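Long-range contact in cytochrome c class I (Sideroxydans lithotrophicus, PDB 4XXL), which probably shuttles electrons through a covalently bound heme c, as a class I cytochrome c used in lithoautotrophic growth: residues K59-K64 against D112-L117. Sequence-based numbering, arbitrary orientation.
Sequences KKVAEK and DWILSL. With HEC (heme c), chain B.
Ala62 of the short helix 58-65 packs closely against the C-terminal part of helix 104-115 and the residues that follow it, joining two helices of the class I cytochrome c fold beside the heme. The evidence for close approach is in the backbone: the CA atoms of Ala62 and Leu115 are 4.5 Å apart, and the Ala62 methyl meets the main chain of 114-117 directly. Ala62 CB lies 3.3 Å from Ile114 O, with Leu115 O and Leu117 N also near. Ile114 O is an acceptor for Leu117 N, so the methyl sits against a carbonyl already engaged. One water ties the two backbones together, donating to Ala62 O at 2.8 Å and to Leu115 O at 2.7 Å.

Toward the heme the contact becomes apolar. Val61 CG1 and Ile114 CG2 meet at 4.0 Å; each is anti to its own backbone N (chi1 174° for Val61), and the two side chains cross at a slant. Both residues also reach the porphyrin: Val61 CG1 touches the methyl CMA and Ile114 CD1 the methyl CMB. From helix 58-65, the extended Lys64 chain carries NZ to propionate oxygen O1A of the heme, a 2.7 Å hydrogen bond that would be expected to offset the carboxylate's charge. At the far end, the aliphatic Lys59 CG rests 3.8 Å from Leu117 O.

Leu75 of helix 71-81 touches Val61, Ile114 and Leu115, bringing a third helix to the junction, while Trp113 packs on helix 31-40.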
ATOM      1  N   LYS A  59      -1.443  -8.036   4.526  1.00 10.55           N
ATOM      2  CA  LYS A  59      -2.404  -9.149   4.570  1.00 12.07           C
ATOM      3  C   LYS A  59      -3.753  -8.643   5.000  1.00 12.01           C
ATOM      4  O   LYS A  59      -4.760  -8.959   4.335  1.00 12.45           O
ATOM      5  CB  LYS A  59      -1.899 -10.257   5.492  1.00 14.21           C
ATOM      6  CG  LYS A  59      -2.916 -11.412   5.641  1.00 18.38           C
ATOM      7  CD  LYS A  59      -2.412 -12.536   6.552  1.00 22.00           C
ATOM      8  CE  LYS A  59      -3.565 -13.520   6.774  1.00 26.88           C
ATOM      9  NZ  LYS A  59      -3.065 -14.915   6.710  1.00 31.59           N
ATOM     10  N   LYS A  60      -3.808  -7.821   6.062  1.00 12.77           N
ATOM     11  CA  LYS A  60      -5.082  -7.259   6.545  1.00 14.13           C
ATOM     12  C   LYS A  60      -5.715  -6.294   5.532  1.00 12.46           C
ATOM     13  O   LYS A  60      -6.911  -6.284   5.301  1.00 13.46           O
ATOM     14  CB  LYS A  60      -4.841  -6.548   7.879  1.00 16.84           C
ATOM     15  CG  LYS A  60      -6.078  -5.951   8.561  1.00 23.12           C
ATOM     16  CD  LYS A  60      -5.768  -5.375   9.934  1.00 28.30           C
ATOM     17  CE  LYS A  60      -5.665  -6.494  10.963  1.00 32.99           C
ATOM     18  NZ  LYS A  60      -7.024  -7.049  11.254  1.00 40.11           N
ATOM     19  N   VAL A  61      -4.876  -5.527   4.863  1.00 11.91           N
ATOM     20  CA  VAL A  61      -5.392  -4.665   3.804  1.00 11.10           C
ATOM     21  C   VAL A  61      -5.999  -5.509   2.707  1.00 11.25           C
ATOM     22  O   VAL A  61      -7.065  -5.180   2.136  1.00 10.49           O
ATOM     23  CB  VAL A  61      -4.273  -3.792   3.191  1.00 10.50           C
ATOM     24  CG1 VAL A  61      -4.793  -3.009   2.011  1.00 10.30           C
ATOM     25  CG2 VAL A  61      -3.801  -2.792   4.275  1.00 10.19           C
ATOM     26  N   ALA A  62      -5.255  -6.514   2.238  1.00 10.85           N
ATOM     27  CA  ALA A  62      -5.753  -7.399   1.166  1.00 11.28           C
ATOM     28  C   ALA A  62      -7.097  -7.987   1.595  1.00 12.03           C
ATOM     29  O   ALA A  62      -8.021  -8.092   0.783  1.00 12.72           O
ATOM     30  CB  ALA A  62      -4.755  -8.465   0.827  1.00 13.13           C
ATOM     31  N   GLU A  63      -7.173  -8.416   2.859  1.00 10.75           N
ATOM     32  CA  GLU A  63      -8.477  -8.982   3.373  1.00 12.91           C
ATOM     33  C   GLU A  63      -9.588  -7.925   3.310  1.00 13.48           C
ATOM     34  O   GLU A  63     -10.752  -8.191   2.915  1.00 14.25           O
ATOM     35  CB  GLU A  63      -8.320  -9.533   4.776  1.00 15.56           C
ATOM     36  CG  GLU A  63      -7.492 -10.785   4.867  1.00 18.23           C
ATOM     37  CD  GLU A  63      -6.998 -11.134   6.279  1.00 20.92           C
ATOM     38  OE1 GLU A  63      -6.968 -10.292   7.229  1.00 23.84           O
ATOM     39  OE2 GLU A  63      -6.580 -12.306   6.429  1.00 24.62           O
ATOM     40  N   LYS A  64      -9.290  -6.693   3.720  1.00 12.99           N
ATOM     41  CA  LYS A  64     -10.275  -5.643   3.709  1.00 13.69           C
ATOM     42  C   LYS A  64     -10.819  -5.374   2.326  1.00 13.34           C
ATOM     43  O   LYS A  64     -11.987  -5.181   2.144  1.00 15.06           O
ATOM     44  CB  LYS A  64      -9.628  -4.367   4.240  1.00 14.08           C
ATOM     45  CG  LYS A  64     -10.420  -3.134   3.918  1.00 14.57           C
ATOM     46  CD  LYS A  64      -9.861  -1.893   4.646  1.00 16.57           C
ATOM     47  CE  LYS A  64     -10.498  -0.631   4.108  1.00 18.66           C
ATOM     48  NZ  LYS A  64      -9.852   0.635   4.556  1.00 21.58           N
ATOM     49  N   ASP A 112      -1.204  -3.998  -6.943  1.00 12.39           N
ATOM     50  CA  ASP A 112      -1.667  -5.343  -7.310  1.00 12.59           C
ATOM     51  C   ASP A 112      -1.017  -6.408  -6.405  1.00 11.25           C
ATOM     52  O   ASP A 112      -1.663  -7.381  -5.967  1.00 11.88           O
ATOM     53  CB  ASP A 112      -1.448  -5.664  -8.784  1.00 13.98           C
ATOM     54  CG  ASP A 112      -2.307  -4.839  -9.718  1.00 15.99           C
ATOM     55  OD1 ASP A 112      -3.321  -4.269  -9.280  1.00 18.40           O
ATOM     56  OD2 ASP A 112      -1.969  -4.804 -10.898  1.00 20.79           O
ATOM     57  N   TRP A 113       0.241  -6.196  -6.071  1.00  9.61           N
ATOM     58  CA  TRP A 113       0.951  -7.092  -5.137  1.00 10.51           C
ATOM     59  C   TRP A 113       0.280  -7.065  -3.795  1.00 10.82           C
ATOM     60  O   TRP A 113      -0.107  -8.134  -3.270  1.00 10.68           O
ATOM     61  CB  TRP A 113       2.426  -6.739  -5.032  1.00 11.82           C
ATOM     62  CG  TRP A 113       3.168  -7.632  -4.068  1.00 12.15           C
ATOM     63  CD1 TRP A 113       3.343  -8.966  -4.135  1.00 13.12           C
ATOM     64  CD2 TRP A 113       3.769  -7.218  -2.820  1.00 12.41           C
ATOM     65  NE1 TRP A 113       3.990  -9.424  -3.008  1.00 13.56           N
ATOM     66  CE2 TRP A 113       4.270  -8.379  -2.190  1.00 12.75           C
ATOM     67  CE3 TRP A 113       3.877  -6.014  -2.164  1.00 14.40           C
ATOM     68  CZ2 TRP A 113       4.918  -8.344  -0.964  1.00 13.46           C
ATOM     69  CZ3 TRP A 113       4.512  -5.979  -0.959  1.00 14.32           C
ATOM     70  CH2 TRP A 113       5.036  -7.137  -0.363  1.00 14.32           C
ATOM     71  N   ILE A 114       0.111  -5.885  -3.224  1.00 11.74           N
ATOM     72  CA  ILE A 114      -0.591  -5.761  -1.957  1.00 10.83           C
ATOM     73  C   ILE A 114      -1.926  -6.495  -1.910  1.00 11.56           C
ATOM     74  O   ILE A 114      -2.188  -7.245  -0.941  1.00 10.96           O
ATOM     75  CB  ILE A 114      -0.751  -4.268  -1.541  1.00 11.25           C
ATOM     76  CG1 ILE A 114       0.643  -3.680  -1.174  1.00 11.66           C
ATOM     77  CG2 ILE A 114      -1.755  -4.099  -0.401  1.00 12.08           C
ATOM     78  CD1 ILE A 114       0.664  -2.157  -1.078  1.00 13.57           C
ATOM     79  N   LEU A 115      -2.759  -6.251  -2.922  1.00 10.47           N
ATOM     80  CA  LEU A 115      -4.089  -6.860  -2.947  1.00 10.71           C
ATOM     81  C   LEU A 115      -4.073  -8.379  -2.977  1.00 11.35           C
ATOM     82  O   LEU A 115      -5.084  -9.009  -2.668  1.00 12.13           O
ATOM     83  CB  LEU A 115      -4.947  -6.281  -4.067  1.00 11.93           C
ATOM     84  CG  LEU A 115      -5.319  -4.838  -3.932  1.00 12.39           C
ATOM     85  CD1 LEU A 115      -5.881  -4.209  -5.199  1.00 14.02           C
ATOM     86  CD2 LEU A 115      -6.302  -4.642  -2.789  1.00 12.22           C
ATOM     87  N   SER A 116      -2.988  -8.952  -3.492  1.00 11.12           N
ATOM     88  CA  SER A 116      -2.874 -10.393  -3.530  1.00 12.27           C
ATOM     89  C   SER A 116      -2.516 -11.092  -2.244  1.00 13.63           C
ATOM     90  O   SER A 116      -2.568 -12.317  -2.193  1.00 14.86           O
ATOM     91  CB  SER A 116      -1.745 -10.724  -4.547  1.00 11.36           C
ATOM     92  OG  SER A 116      -0.431 -10.563  -4.041  1.00 13.18           O
ATOM     93  N   LEU A 117      -2.159 -10.349  -1.194  1.00 12.65           N
ATOM     94  CA  LEU A 117      -1.507 -10.950  -0.012  1.00 13.41           C
ATOM     95  C   LEU A 117      -2.482 -11.570   1.026  1.00 15.69           C
ATOM     96  O   LEU A 117      -2.026 -12.079   2.038  1.00 16.00           O
ATOM     97  CB  LEU A 117      -0.648  -9.896   0.640  1.00 12.49           C
ATOM     98  CG  LEU A 117       0.615  -9.523  -0.131  1.00 12.67           C
ATOM     99  CD1 LEU A 117       1.277  -8.319   0.470  1.00 14.91           C
ATOM    100  CD2 LEU A 117       1.592 -10.677  -0.257  1.00 15.19           C
TER
HETATM  101 FE   HEC B 201       0.626   3.197   4.619  1.00  9.92          FE
HETATM  102  CHA HEC B 201      -2.707   2.677   5.467  1.00 10.67           C
HETATM  103  CHB HEC B 201       0.172   1.435   1.685  1.00 10.88           C
HETATM  104  CHC HEC B 201       3.771   4.154   3.565  1.00  9.80           C
HETATM  105  CHD HEC B 201       1.277   4.360   7.714  1.00 11.09           C
HETATM  106  NA  HEC B 201      -1.003   2.288   3.740  1.00 10.94           N
HETATM  107  C1A HEC B 201      -2.224   2.125   4.289  1.00 11.23           C
HETATM  108  C2A HEC B 201      -2.969   1.295   3.412  1.00 10.12           C
HETATM  109  C3A HEC B 201      -2.134   0.945   2.378  1.00 10.67           C
HETATM  110  C4A HEC B 201      -0.877   1.574   2.594  1.00  9.93           C
HETATM  111  CMA HEC B 201      -2.418   0.038   1.221  1.00 11.38           C
HETATM  112  CAA HEC B 201      -4.424   0.902   3.663  1.00 10.14           C
HETATM  113  CBA HEC B 201      -5.333   1.963   3.085  1.00 11.10           C
HETATM  114  CGA HEC B 201      -6.811   1.616   3.158  1.00 13.97           C
HETATM  115  O1A HEC B 201      -7.199   0.720   3.921  1.00 15.49           O
HETATM  116  O2A HEC B 201      -7.608   2.172   2.330  1.00 16.56           O
HETATM  117  NB  HEC B 201       1.761   2.862   2.977  1.00  8.80           N
HETATM  118  C1B HEC B 201       1.386   2.114   1.883  1.00  9.83           C
HETATM  119  C2B HEC B 201       2.443   2.126   0.923  1.00  9.95           C
HETATM  120  C3B HEC B 201       3.452   2.879   1.389  1.00 10.71           C
HETATM  121  C4B HEC B 201       3.028   3.375   2.693  1.00  9.56           C
HETATM  122  CMB HEC B 201       2.385   1.431  -0.407  1.00 11.12           C
HETATM  123  CAB HEC B 201       4.713   3.306   0.746  1.00 10.13           C
HETATM  124  CBB HEC B 201       4.437   4.080  -0.404  1.00 12.08           C
HETATM  125  NC  HEC B 201       2.263   4.083   5.536  1.00 10.36           N
HETATM  126  C1C HEC B 201       3.400   4.385   4.858  1.00  9.90           C
HETATM  127  C2C HEC B 201       4.265   4.894   5.848  1.00 10.35           C
HETATM  128  C3C HEC B 201       3.649   4.899   7.085  1.00 10.99           C
HETATM  129  C4C HEC B 201       2.336   4.409   6.818  1.00 11.03           C
HETATM  130  CMC HEC B 201       5.671   5.258   5.547  1.00 10.44           C
HETATM  131  CAC HEC B 201       4.247   5.324   8.418  1.00 11.49           C
HETATM  132  CBC HEC B 201       4.824   6.595   8.530  1.00 12.57           C
HETATM  133  ND  HEC B 201      -0.485   3.511   6.186  1.00  8.74           N
HETATM  134  C1D HEC B 201      -0.050   3.968   7.413  1.00 10.43           C
HETATM  135  C2D HEC B 201      -1.172   4.084   8.379  1.00 11.26           C
HETATM  136  C3D HEC B 201      -2.236   3.624   7.736  1.00 11.78           C
HETATM  137  C4D HEC B 201      -1.816   3.224   6.379  1.00 10.59           C
HETATM  138  CMD HEC B 201      -1.068   4.574   9.772  1.00 11.46           C
HETATM  139  CAD HEC B 201      -3.660   3.463   8.297  1.00 15.45           C
HETATM  140  CBD HEC B 201      -4.476   4.698   8.051  1.00 19.05           C
HETATM  141  CGD HEC B 201      -5.914   4.660   8.580  1.00 25.23           C
HETATM  142  O1D HEC B 201      -6.535   3.578   8.814  1.00 30.14           O
HETATM  143  O2D HEC B 201      -6.508   5.764   8.710  1.00 26.62           O
HETATM  144  O   HOH W   1      -7.516  -8.103  -2.007  1.00 13.47           O